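Local coordinates for nuclear transport factor 2 family protein (Rhodopseudomonas palustris, PDB 3DM8), which is of unknown function but has an NTF2-like, SnoaL-type fold and is possibly an isomerase, at residues T27-D30 with D31-W35; G48-G52 with K53-L57; M121-T125 with F126-E130; R11-H14 with R15-D19; R61-A64 with D65-I69. All coordinates share one frame; numbering follows the deposited sequence.

How the contacts relate
Contact 1 and contact 2 lie side by side at one edge of the sheet, joined where strands 33-38 and 48-51 pair, and both border the bound detergent. Contact 1 and contact 3 are partly buried. Each uses an aspartate carboxylate to take a backbone N-H, one in a turn and the other at a helix start that also meets the second subunit. Contact 4 is also partly buried, with a leucine pair facing inward and charged residues outward; it touches contact 5, where N18 reaches I69. Contacts 2 and 5 are more superficial and occupy the two ends of helix 53-66, the first relying on glycine and a bridging water, the second on a salt bridge.

Contact 1 (T27-D30 with D31-W35); sequences TIID and DNIDW. With CE9 (dodecyl nona ethylene glycol ether), chain B.
D30 and I33 close a type I beta turn, the amide of I33 donating to D30 O at an N-to-O distance of 3.1 Å, and this corner carries the chain from the end of helix 23-28 into strand 33-38. The side chain of D30 reinforces it. With CG anti to the backbone N (chi1 -170°), the carboxylate swings forward over the turn, and D30 OD2 accepts from N32 N at 2.9 Å. The N-H comes from above the carboxylate plane, 39° out of it, along a fairly straight bond of 156°. OD2 does not serve the backbone alone: a water donates to it and also to N32 OD1, lying 2.8 Å from each of D30 OD2 and N32 OD1, and so ties the amide side chain to the same carboxylate. The other oxygen, OD1, has a long, weak ion pair with R115. On the inner side of the corner, I29 and I33 meet through their branch methyls, CG2 to CG2 at 3.7 Å, with the two side chains crossing at a slant. L116 of strand 115-123 packs against both isoleucines, while F9 of helix 5-19 adds to I29 and V56 to I33. A carboxylate bonded to the amide two residues on defines an Asx turn; here it is superposed on a beta turn to make the polar corner by which this NTF2-like chain passes from its amino-terminal helices into its curved sheet.

Contact 2 (G48-G52 with K53-L57); sequences GARQG and KAAVL. With CE9 (dodecyl nona ethylene glycol ether), chain B.
One water is gripped by both R50 and A55, accepting from R50 NE at 3.0 Å and donating to A55 O at 2.8 Å. It lies at the guanidinium edge, in plane, and joins strand 48-51 to the first turn of helix 53-66. The arginine is bent at chi2 (-61°), which curls its head back along its own strand. There R50 NH1 donates to A49 O at 3.0 Å, from well above that carbonyl's plane, and it also bonds to F47 O. Nearer the backbone, the aliphatic root of R50 rests on the helix, its CB 4.1 Å from A55 CB and equally near V56 CG2. Between strand and helix, G52 sits at the N-cap, and its carbonyl receives V56 N at 3.1 Å to open the helical hydrogen-bond ladder. With its positive phi of 93°, G52 takes a conformation in which any CB would collide with Q51 O, which explains the glycine. Q51 turns the other way, its amide lying along the ether chain of the bound detergent, with Q51 NE2 3.3 Å from the detergent's C32. With an alanine here, the C32-C33 link of that ether would probably lose the amide that covers it. K53 leaves the helix start to bond through NZ to A26 O. The charges of R50 and K53 are thus met by neutral carbonyls and water, and the polar link from a strand side chain to the helix is that single water, beside a small apolar patch.

Contact 3 (M121-T125 with F126-E130); sequences MVLDT and FDLVE
D124 caps the start of helix 125-133: D124 OD1 accepts from D127 N at 3.3 Å, the N-H arriving from above the carboxylate plane, 53° out of it. This N-cap bond is made possible because CG is anti to the backbone N (chi1 -174°), carrying the carboxylate toward the first helical turn. Both of its oxygens also lie against D127 CB. The backbone carbonyl of D124 takes L128 N at 3.0 Å. Beside these bonds L123 CD1 meets L128 CD2 at 3.5 Å, fastening the end of strand 115-123 to the helix; V103 and I101 of strand 100-112 and F44 and F47 back this pair. Farther out lies the second subunit, whose T125 OG1 hydrogen-bonds to D124 OD1 and also accepts from F126 N, with the same bonds made in return. Replacing D124 by an alanine would probably leave D127 N without its capping acceptor and T125 of the second subunit without a hydrogen-bond partner. D124 OD2 and D127 OD1 are 4.5 Å apart, and the amino end of the helix probably offsets these nearby charges. D124 OD1, for its part, serves both helix start and dimer contact.

Contact 4 (R11-H14 with R15-D19); sequences RALH and RALND
R11 O accepts from R15 N at 3.0 Å, one rung of the alpha-helical ladder in helix 5-19, which in this NTF2-like fold packs against helices 23-28 and 53-66. The side chains of the two arginines run close as well, R11 CG lying 4.4 Å from R15 NE. Their charged heads stay apart and look elsewhere for partners: R15 NE makes a salt bridge with E24, and R11 NH1 has a long, weak ion pair with E3. Next along the chain, A12 O accepts from A16 N at 3.2 Å, and the small methyl of A12 faces E24. L13 follows on the inner face. Its carbonyl receives L17 N at 2.8 Å, and its side chain brings CD1 to within 4.0 Å of L17 CG, the two leucines crossing at an angle. With CG anti to the backbone N (chi1 -174°), L13 leans along the helix toward L17. L25 and C60 continue the apolar layer beside L13, and I63 and A64 beside L17. H14 lies on a more polar side. H14 O accepts from N18 N, while N18 CB comes over one face of the imidazole, 4.3 Å from H14 NE2. D19 OD1 stands instead at the ring edge, near its plane, 4.5 Å from H14 CD2. The side-chain amide of N18 bonds through ND2 to I69 O, and a water lies 3.2 Å from H14 NE2, with a weaker link to N18 ND2.

Contact 5 (R61-A64 with D65-I69); sequences RQIA and DSVRI
R61 and D65 form a salt bridge one helical turn apart: D65 OD2 lies at the guanidinium edge, near its plane, 2.9 Å from R61 NH1. As a hydrogen bond it is weak, with an N-H...O angle of only 118°, and the flat groups are turned 64° against each other. The arginine folds back at chi3 (70°), which brings its head round to the carboxylate. A water in the guanidinium plane completes the bridge, accepting from R61 NH1 and donating to D65 OD1, 3.0 Å from each of those atoms. Neither charge depends on the other alone: R61 NH2 pairs with E58, and D65 OD1 with R20 in the loop after helix 5-19. Among the backbone bonds, D65 N donates to R61 O in ordinary helical fashion. I63 O is shared: V67 N reaches it at 3.1 Å, close to the line of the C=O bond, whereas S66 N approaches at 3.0 Å from above the carbonyl plane. V67 CG2 also lies 3.3 Å from I63 O. This double use marks the last turn of helix 53-66, where V67 leaves helical geometry and begins strand 67-79, the helix-to-strand passage of the NTF2-like alpha+beta fold. The apolar contacts lie on the other side of that turn. I63 and V67 run side by side and point the same way, their CG2 methyls 3.8 Å apart. L17 and F46 pack against I63, and L92 of strand 83-94 meets V67.

Contact 1 (T27-D30 with D31-W35)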
# COMPACT_ATOMS: atom_id res chain seq x y z
N THR A 27 3.68 24.39 -6.89
CA THR A 27 5.05 24.51 -7.42
C THR A 27 5.65 23.14 -7.65
O THR A 27 6.39 22.89 -8.61
CB THR A 27 5.93 25.34 -6.47
OG1 THR A 27 5.40 26.66 -6.46
CG2 THR A 27 7.34 25.38 -6.92
N ILE A 28 5.33 22.25 -6.73
CA ILE A 28 5.98 20.93 -6.65
C ILE A 28 5.35 19.89 -7.51
O ILE A 28 6.01 18.96 -7.90
CB ILE A 28 6.11 20.44 -5.18
CG1 ILE A 28 7.20 19.35 -5.07
CG2 ILE A 28 4.83 19.89 -4.64
CD1 ILE A 28 7.71 19.14 -3.57
N ILE A 29 4.09 20.07 -7.86
CA ILE A 29 3.40 19.10 -8.72
C ILE A 29 3.77 19.34 -10.19
O ILE A 29 3.64 20.48 -10.69
CB ILE A 29 1.88 19.20 -8.55
CG1 ILE A 29 1.44 18.78 -7.13
CG2 ILE A 29 1.15 18.28 -9.55
CD1 ILE A 29 2.02 17.48 -6.70
N ASP A 30 4.29 18.33 -10.90
CA ASP A 30 4.67 18.50 -12.32
C ASP A 30 3.44 18.75 -13.16
O ASP A 30 2.40 18.19 -12.90
CB ASP A 30 5.33 17.24 -12.88
CG ASP A 30 5.95 17.44 -14.25
OD1 ASP A 30 7.08 17.98 -14.34
OD2 ASP A 30 5.35 16.98 -15.25
N ASP A 31 3.60 19.56 -14.21
CA ASP A 31 2.46 19.90 -15.03
C ASP A 31 1.79 18.66 -15.60
O ASP A 31 0.55 18.64 -15.83
CB ASP A 31 2.83 20.79 -16.22
CG ASP A 31 3.08 22.27 -15.85
OD1 ASP A 31 2.82 22.68 -14.69
OD2 ASP A 31 3.50 23.01 -16.77
N ASN A 32 2.58 17.60 -15.80
CA ASN A 32 2.07 16.38 -16.44
C ASN A 32 2.11 15.20 -15.52
O ASN A 32 2.25 14.07 -15.96
CB ASN A 32 2.83 16.05 -17.72
CG ASN A 32 2.76 17.20 -18.72
OD1 ASN A 32 3.80 17.85 -19.08
ND2 ASN A 32 1.57 17.53 -19.10
N ILE A 33 1.98 15.47 -14.24
CA ILE A 33 1.95 14.39 -13.25
C ILE A 33 1.00 13.25 -13.64
O ILE A 33 -0.13 13.45 -14.13
CB ILE A 33 1.60 14.91 -11.85
CG1 ILE A 33 1.73 13.78 -10.79
CG2 ILE A 33 0.16 15.54 -11.83
CD1 ILE A 33 1.78 14.28 -9.37
N ASP A 34 1.48 12.03 -13.36
CA ASP A 34 0.72 10.79 -13.55
C ASP A 34 0.38 10.24 -12.19
O ASP A 34 1.23 9.78 -11.46
CB ASP A 34 1.57 9.81 -14.33
CG ASP A 34 0.90 8.50 -14.64
OD1 ASP A 34 0.02 8.03 -13.90
OD2 ASP A 34 1.34 7.91 -15.68
N TRP A 35 -0.90 10.37 -11.82
CA TRP A 35 -1.38 10.18 -10.44
C TRP A 35 -2.47 9.14 -10.30
O TRP A 35 -3.36 9.01 -11.17
CB TRP A 35 -1.95 11.53 -9.96
CG TRP A 35 -2.72 11.64 -8.66
CD1 TRP A 35 -4.03 11.29 -8.42
CD2 TRP A 35 -2.29 12.32 -7.49
NE1 TRP A 35 -4.40 11.65 -7.15
CE2 TRP A 35 -3.34 12.30 -6.56
CE3 TRP A 35 -1.11 12.95 -7.13
CZ2 TRP A 35 -3.24 12.89 -5.32
CZ3 TRP A 35 -0.98 13.48 -5.88
CH2 TRP A 35 -2.01 13.45 -4.97
C29 CE9 B . -4.64 5.85 -21.11
C30 CE9 B . -4.63 6.26 -19.64
O31 CE9 B . -3.31 6.69 -19.29
C32 CE9 B . -3.19 7.10 -17.94
C33 CE9 B . -1.73 7.45 -17.67
O34 CE9 B . -1.38 8.56 -18.50
C35 CE9 B . -0.16 8.33 -19.17
C36 CE9 B . 0.52 9.66 -19.44
O37 CE9 B . 0.23 10.03 -20.78
C38 CE9 B . 0.82 9.15 -21.72
C39 CE9 B . -0.23 8.73 -22.74
OXT CE9 B . 0.31 8.95 -24.04
O HOH W 1 4.16 22.55 -12.05
O HOH W 2 6.10 21.12 -14.75
O HOH W 3 6.29 17.51 -17.78

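Contact 2 (G48-G52 with K53-L57)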
# COMPACT_ATOMS: atom_id res chain seq x y z
N GLY A 48 -9.08 7.77 -7.52
CA GLY A 48 -8.84 7.36 -8.84
C GLY A 48 -7.65 7.96 -9.53
O GLY A 48 -6.84 8.67 -8.93
N ALA A 49 -7.57 7.69 -10.81
CA ALA A 49 -6.43 8.19 -11.61
C ALA A 49 -6.70 9.59 -12.10
O ALA A 49 -7.83 9.94 -12.45
CB ALA A 49 -6.17 7.24 -12.82
N ARG A 50 -5.64 10.37 -12.16
CA ARG A 50 -5.66 11.70 -12.75
C ARG A 50 -4.36 11.95 -13.54
O ARG A 50 -3.29 11.41 -13.20
CB ARG A 50 -5.79 12.79 -11.67
CG ARG A 50 -7.00 12.77 -10.73
CD ARG A 50 -8.32 12.91 -11.49
NE ARG A 50 -9.41 13.03 -10.51
CZ ARG A 50 -10.00 12.00 -9.91
NH1 ARG A 50 -9.67 10.79 -10.26
NH2 ARG A 50 -10.97 12.20 -9.03
N GLN A 51 -4.48 12.77 -14.56
CA GLN A 51 -3.33 13.26 -15.31
C GLN A 51 -3.31 14.77 -15.24
O GLN A 51 -4.28 15.44 -15.61
CB GLN A 51 -3.38 12.86 -16.78
CG GLN A 51 -3.69 11.44 -17.05
CD GLN A 51 -2.81 10.49 -16.29
OE1 GLN A 51 -1.57 10.64 -16.21
NE2 GLN A 51 -3.47 9.47 -15.71
N GLY A 52 -2.11 15.30 -14.94
CA GLY A 52 -1.86 16.73 -14.96
C GLY A 52 -2.05 17.43 -13.64
O GLY A 52 -2.89 17.05 -12.83
N LYS A 53 -1.29 18.50 -13.46
CA LYS A 53 -1.35 19.28 -12.27
C LYS A 53 -2.71 19.82 -11.92
O LYS A 53 -3.13 19.79 -10.73
CB LYS A 53 -0.29 20.42 -12.30
CG LYS A 53 -0.45 21.45 -11.16
CD LYS A 53 0.78 22.31 -11.02
CE LYS A 53 0.70 23.55 -11.73
NZ LYS A 53 1.69 24.62 -11.20
N ALA A 54 -3.43 20.36 -12.89
CA ALA A 54 -4.76 20.97 -12.57
C ALA A 54 -5.70 19.95 -11.94
O ALA A 54 -6.36 20.21 -10.93
CB ALA A 54 -5.42 21.58 -13.81
N ALA A 55 -5.76 18.75 -12.51
CA ALA A 55 -6.66 17.70 -11.98
C ALA A 55 -6.20 17.22 -10.61
O ALA A 55 -7.01 16.91 -9.74
CB ALA A 55 -6.75 16.51 -12.96
N VAL A 56 -4.88 17.14 -10.39
CA VAL A 56 -4.37 16.72 -9.08
C VAL A 56 -4.62 17.80 -8.02
O VAL A 56 -4.99 17.48 -6.90
CB VAL A 56 -2.88 16.30 -9.14
CG1 VAL A 56 -2.23 16.24 -7.70
CG2 VAL A 56 -2.71 14.96 -10.00
N LEU A 57 -4.50 19.07 -8.37
CA LEU A 57 -4.82 20.14 -7.43
C LEU A 57 -6.31 20.10 -7.07
O LEU A 57 -6.70 20.34 -5.94
CB LEU A 57 -4.41 21.51 -7.95
CG LEU A 57 -2.91 21.77 -7.99
CD1 LEU A 57 -2.53 23.08 -8.66
CD2 LEU A 57 -2.32 21.70 -6.56
C29 CE9 B . -4.64 5.85 -21.11
C30 CE9 B . -4.63 6.26 -19.64
O31 CE9 B . -3.31 6.69 -19.29
C32 CE9 B . -3.19 7.10 -17.94
C33 CE9 B . -1.73 7.45 -17.67
O34 CE9 B . -1.38 8.56 -18.50
C35 CE9 B . -0.16 8.33 -19.17
C36 CE9 B . 0.52 9.66 -19.44
O37 CE9 B . 0.23 10.03 -20.78
C38 CE9 B . 0.82 9.15 -21.72
C39 CE9 B . -0.23 8.73 -22.74
OXT CE9 B . 0.31 8.95 -24.04
O HOH W 4 -9.58 16.01 -10.37

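Contact 3 (M121-T125 with F126-E130)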
# COMPACT_ATOMS: atom_id res chain seq x y z
N MET A 121 -0.93 5.55 -4.75
CA MET A 121 -1.31 5.29 -3.38
C MET A 121 -2.30 4.16 -3.26
O MET A 121 -3.29 4.14 -3.93
CB MET A 121 -1.91 6.53 -2.73
CG MET A 121 -2.37 6.24 -1.35
SD MET A 121 -3.19 7.59 -0.52
CE MET A 121 -1.65 8.48 -0.36
N VAL A 122 -1.97 3.24 -2.38
CA VAL A 122 -2.85 2.14 -1.92
C VAL A 122 -3.15 2.37 -0.47
O VAL A 122 -2.26 2.57 0.35
CB VAL A 122 -2.12 0.76 -2.03
CG1 VAL A 122 -3.11 -0.40 -1.76
CG2 VAL A 122 -1.54 0.64 -3.38
N LEU A 123 -4.42 2.27 -0.10
CA LEU A 123 -4.77 2.28 1.30
C LEU A 123 -5.81 1.27 1.70
O LEU A 123 -6.36 0.55 0.87
CB LEU A 123 -5.30 3.65 1.68
CG LEU A 123 -6.56 4.03 0.94
CD1 LEU A 123 -7.40 4.81 1.87
CD2 LEU A 123 -6.19 4.84 -0.30
N ASP A 124 -5.93 1.12 3.01
CA ASP A 124 -6.86 0.12 3.61
C ASP A 124 -8.26 0.72 3.51
O ASP A 124 -8.80 1.37 4.41
CB ASP A 124 -6.41 -0.30 5.04
CG ASP A 124 -7.28 -1.44 5.62
OD1 ASP A 124 -8.34 -1.77 5.02
OD2 ASP A 124 -6.98 -1.93 6.73
N THR A 125 -8.81 0.48 2.33
CA THR A 125 -10.04 1.09 1.87
C THR A 125 -11.27 0.50 2.58
O THR A 125 -12.22 1.21 2.81
CB THR A 125 -10.20 0.99 0.35
OG1 THR A 125 -9.87 -0.34 -0.06
CG2 THR A 125 -9.29 2.07 -0.35
N PHE A 126 -11.23 -0.77 2.95
CA PHE A 126 -12.36 -1.34 3.67
C PHE A 126 -12.45 -0.71 5.06
O PHE A 126 -13.53 -0.29 5.53
CB PHE A 126 -12.30 -2.88 3.71
CG PHE A 126 -13.51 -3.53 4.36
CD1 PHE A 126 -14.62 -3.81 3.62
CD2 PHE A 126 -13.51 -3.84 5.70
CE1 PHE A 126 -15.73 -4.37 4.20
CE2 PHE A 126 -14.60 -4.42 6.31
CZ PHE A 126 -15.71 -4.69 5.56
N ASP A 127 -11.32 -0.63 5.71
CA ASP A 127 -11.27 -0.05 7.06
C ASP A 127 -11.72 1.39 6.99
O ASP A 127 -12.51 1.87 7.84
CB ASP A 127 -9.88 -0.15 7.66
CG ASP A 127 -9.87 0.21 9.11
OD1 ASP A 127 -9.04 1.03 9.49
OD2 ASP A 127 -10.68 -0.34 9.86
N LEU A 128 -11.32 2.07 5.92
CA LEU A 128 -11.68 3.50 5.74
C LEU A 128 -13.19 3.62 5.61
O LEU A 128 -13.85 4.44 6.28
CB LEU A 128 -11.01 4.15 4.51
CG LEU A 128 -11.43 5.52 4.00
CD1 LEU A 128 -11.41 6.63 5.08
CD2 LEU A 128 -10.61 5.99 2.73
N VAL A 129 -13.77 2.79 4.76
CA VAL A 129 -15.23 2.87 4.45
C VAL A 129 -15.99 2.54 5.72
O VAL A 129 -16.99 3.18 6.04
CB VAL A 129 -15.70 1.95 3.26
CG1 VAL A 129 -17.24 1.76 3.31
CG2 VAL A 129 -15.26 2.51 1.90
N GLU A 130 -15.53 1.52 6.44
CA GLU A 130 -16.21 1.13 7.67
C GLU A 130 -16.24 2.24 8.69
O GLU A 130 -17.28 2.52 9.36
CB GLU A 130 -15.59 -0.10 8.30
CG GLU A 130 -15.94 -1.36 7.54
CD GLU A 130 -16.36 -2.52 8.43
OE1 GLU A 130 -15.75 -2.71 9.51
OE2 GLU A 130 -17.28 -3.27 8.01

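Contact 4 (R11-H14 with R15-D19)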
# COMPACT_ATOMS: atom_id res chain seq x y z
N ARG A 11 5.42 18.50 3.17
CA ARG A 11 5.15 19.79 3.83
C ARG A 11 4.13 20.63 3.03
O ARG A 11 3.19 21.22 3.59
CB ARG A 11 6.43 20.54 4.06
CG ARG A 11 6.26 21.80 4.72
CD ARG A 11 7.60 22.32 5.22
NE ARG A 11 8.58 22.40 4.15
CZ ARG A 11 9.58 21.54 4.00
NH1 ARG A 11 9.73 20.57 4.85
NH2 ARG A 11 10.44 21.68 3.01
N ALA A 12 4.33 20.63 1.72
CA ALA A 12 3.50 21.38 0.79
C ALA A 12 2.06 20.88 0.85
O ALA A 12 1.12 21.65 0.85
CB ALA A 12 4.02 21.22 -0.63
N LEU A 13 1.92 19.57 0.92
CA LEU A 13 0.59 18.96 0.99
C LEU A 13 -0.10 19.29 2.33
O LEU A 13 -1.33 19.55 2.43
CB LEU A 13 0.74 17.45 0.81
CG LEU A 13 -0.62 16.73 0.72
CD1 LEU A 13 -1.46 17.22 -0.49
CD2 LEU A 13 -0.32 15.21 0.71
N HIS A 14 0.69 19.29 3.40
CA HIS A 14 0.18 19.69 4.72
C HIS A 14 -0.40 21.09 4.72
O HIS A 14 -1.52 21.35 5.22
CB HIS A 14 1.33 19.65 5.75
CG HIS A 14 0.92 19.97 7.14
ND1 HIS A 14 0.79 19.00 8.12
CD2 HIS A 14 0.66 21.16 7.74
CE1 HIS A 14 0.45 19.59 9.26
NE2 HIS A 14 0.33 20.88 9.05
N ARG A 15 0.36 22.00 4.14
CA ARG A 15 -0.09 23.40 4.02
C ARG A 15 -1.42 23.47 3.27
O ARG A 15 -2.32 24.22 3.63
CB ARG A 15 0.95 24.27 3.31
CG ARG A 15 2.25 24.37 4.06
CD ARG A 15 2.99 25.58 3.60
NE ARG A 15 4.33 25.68 4.18
CZ ARG A 15 4.61 26.33 5.31
NH1 ARG A 15 3.64 26.91 6.01
NH2 ARG A 15 5.86 26.37 5.74
N ALA A 16 -1.55 22.65 2.22
CA ALA A 16 -2.70 22.73 1.35
C ALA A 16 -3.88 22.14 2.09
O ALA A 16 -4.96 22.76 2.17
CB ALA A 16 -2.48 22.04 0.01
N LEU A 17 -3.69 20.98 2.70
CA LEU A 17 -4.83 20.28 3.29
C LEU A 17 -5.29 20.93 4.56
O LEU A 17 -6.50 20.97 4.87
CB LEU A 17 -4.50 18.81 3.56
CG LEU A 17 -4.17 17.98 2.33
CD1 LEU A 17 -4.09 16.49 2.74
CD2 LEU A 17 -5.09 18.19 1.13
N ASN A 18 -4.34 21.44 5.34
CA ASN A 18 -4.69 21.93 6.66
C ASN A 18 -4.95 23.41 6.67
O ASN A 18 -5.91 23.90 7.32
CB ASN A 18 -3.69 21.50 7.73
CG ASN A 18 -4.14 20.20 8.41
OD1 ASN A 18 -4.80 19.37 7.77
ND2 ASN A 18 -3.84 20.05 9.69
N ASP A 19 -4.15 24.14 5.92
CA ASP A 19 -4.24 25.63 5.97
C ASP A 19 -4.86 26.24 4.73
O ASP A 19 -4.99 27.47 4.63
CB ASP A 19 -2.86 26.25 6.21
CG ASP A 19 -2.27 25.87 7.54
OD1 ASP A 19 -1.20 25.25 7.58
OD2 ASP A 19 -2.90 26.17 8.56
O HOH W 5 -1.46 21.49 11.65

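Contact 5 (R61-A64 with D65-I69)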
# COMPACT_ATOMS: atom_id res chain seq x y z
N ARG A 61 -7.86 19.72 -3.40
CA ARG A 61 -8.84 20.73 -2.92
C ARG A 61 -10.03 20.02 -2.27
O ARG A 61 -10.50 20.39 -1.21
CB ARG A 61 -9.33 21.64 -4.05
CG ARG A 61 -10.33 22.69 -3.63
CD ARG A 61 -11.10 23.32 -4.84
NE ARG A 61 -12.02 22.37 -5.44
CZ ARG A 61 -13.09 21.91 -4.81
NH1 ARG A 61 -13.36 22.35 -3.61
NH2 ARG A 61 -13.90 21.02 -5.39
N GLN A 62 -10.50 19.00 -2.95
CA GLN A 62 -11.61 18.19 -2.44
C GLN A 62 -11.25 17.48 -1.13
O GLN A 62 -12.04 17.41 -0.19
CB GLN A 62 -12.01 17.16 -3.47
CG GLN A 62 -12.61 17.75 -4.70
CD GLN A 62 -12.83 16.68 -5.75
OE1 GLN A 62 -11.90 16.09 -6.28
NE2 GLN A 62 -14.08 16.41 -6.04
N ILE A 63 -10.04 16.96 -1.06
CA ILE A 63 -9.58 16.31 0.18
C ILE A 63 -9.49 17.36 1.30
O ILE A 63 -9.92 17.11 2.41
CB ILE A 63 -8.18 15.60 0.03
CG1 ILE A 63 -8.32 14.43 -0.92
CG2 ILE A 63 -7.69 15.14 1.39
CD1 ILE A 63 -6.97 13.83 -1.41
N ALA A 64 -8.93 18.53 1.00
CA ALA A 64 -8.77 19.59 2.02
C ALA A 64 -10.11 20.00 2.61
O ALA A 64 -10.25 20.33 3.78
CB ALA A 64 -8.10 20.82 1.42
N ASP A 65 -11.09 20.05 1.72
CA ASP A 65 -12.48 20.39 2.09
C ASP A 65 -13.09 19.37 3.02
O ASP A 65 -13.88 19.71 3.90
CB ASP A 65 -13.39 20.42 0.87
CG ASP A 65 -13.37 21.73 0.17
OD1 ASP A 65 -12.71 22.69 0.63
OD2 ASP A 65 -14.05 21.83 -0.87
N SER A 66 -12.68 18.11 2.86
CA SER A 66 -13.33 16.95 3.49
C SER A 66 -12.77 16.55 4.85
O SER A 66 -13.47 15.91 5.65
CB SER A 66 -13.23 15.72 2.59
OG SER A 66 -13.94 15.92 1.39
N VAL A 67 -11.50 16.85 5.06
CA VAL A 67 -10.77 16.37 6.24
C VAL A 67 -9.82 17.41 6.82
O VAL A 67 -9.37 18.33 6.16
CB VAL A 67 -9.95 15.08 5.95
CG1 VAL A 67 -10.83 13.93 5.45
CG2 VAL A 67 -8.83 15.36 4.98
N ARG A 68 -9.56 17.22 8.10
CA ARG A 68 -8.43 17.84 8.77
C ARG A 68 -7.62 16.77 9.50
O ARG A 68 -8.14 16.00 10.29
CB ARG A 68 -8.92 18.89 9.77
CG ARG A 68 -7.86 19.38 10.71
CD ARG A 68 -8.22 20.73 11.34
NE ARG A 68 -6.99 21.49 11.54
CZ ARG A 68 -6.64 22.58 10.85
NH1 ARG A 68 -5.49 23.18 11.10
NH2 ARG A 68 -7.46 23.08 9.93
N ILE A 69 -6.33 16.79 9.20
CA ILE A 69 -5.37 15.86 9.76
C ILE A 69 -4.78 16.44 11.01
O ILE A 69 -4.32 17.61 11.02
CB ILE A 69 -4.22 15.56 8.77
CG1 ILE A 69 -4.80 14.99 7.48
CG2 ILE A 69 -3.22 14.60 9.39
CD1 ILE A 69 -4.19 15.60 6.20
O HOH W 6 -12.73 24.52 -1.71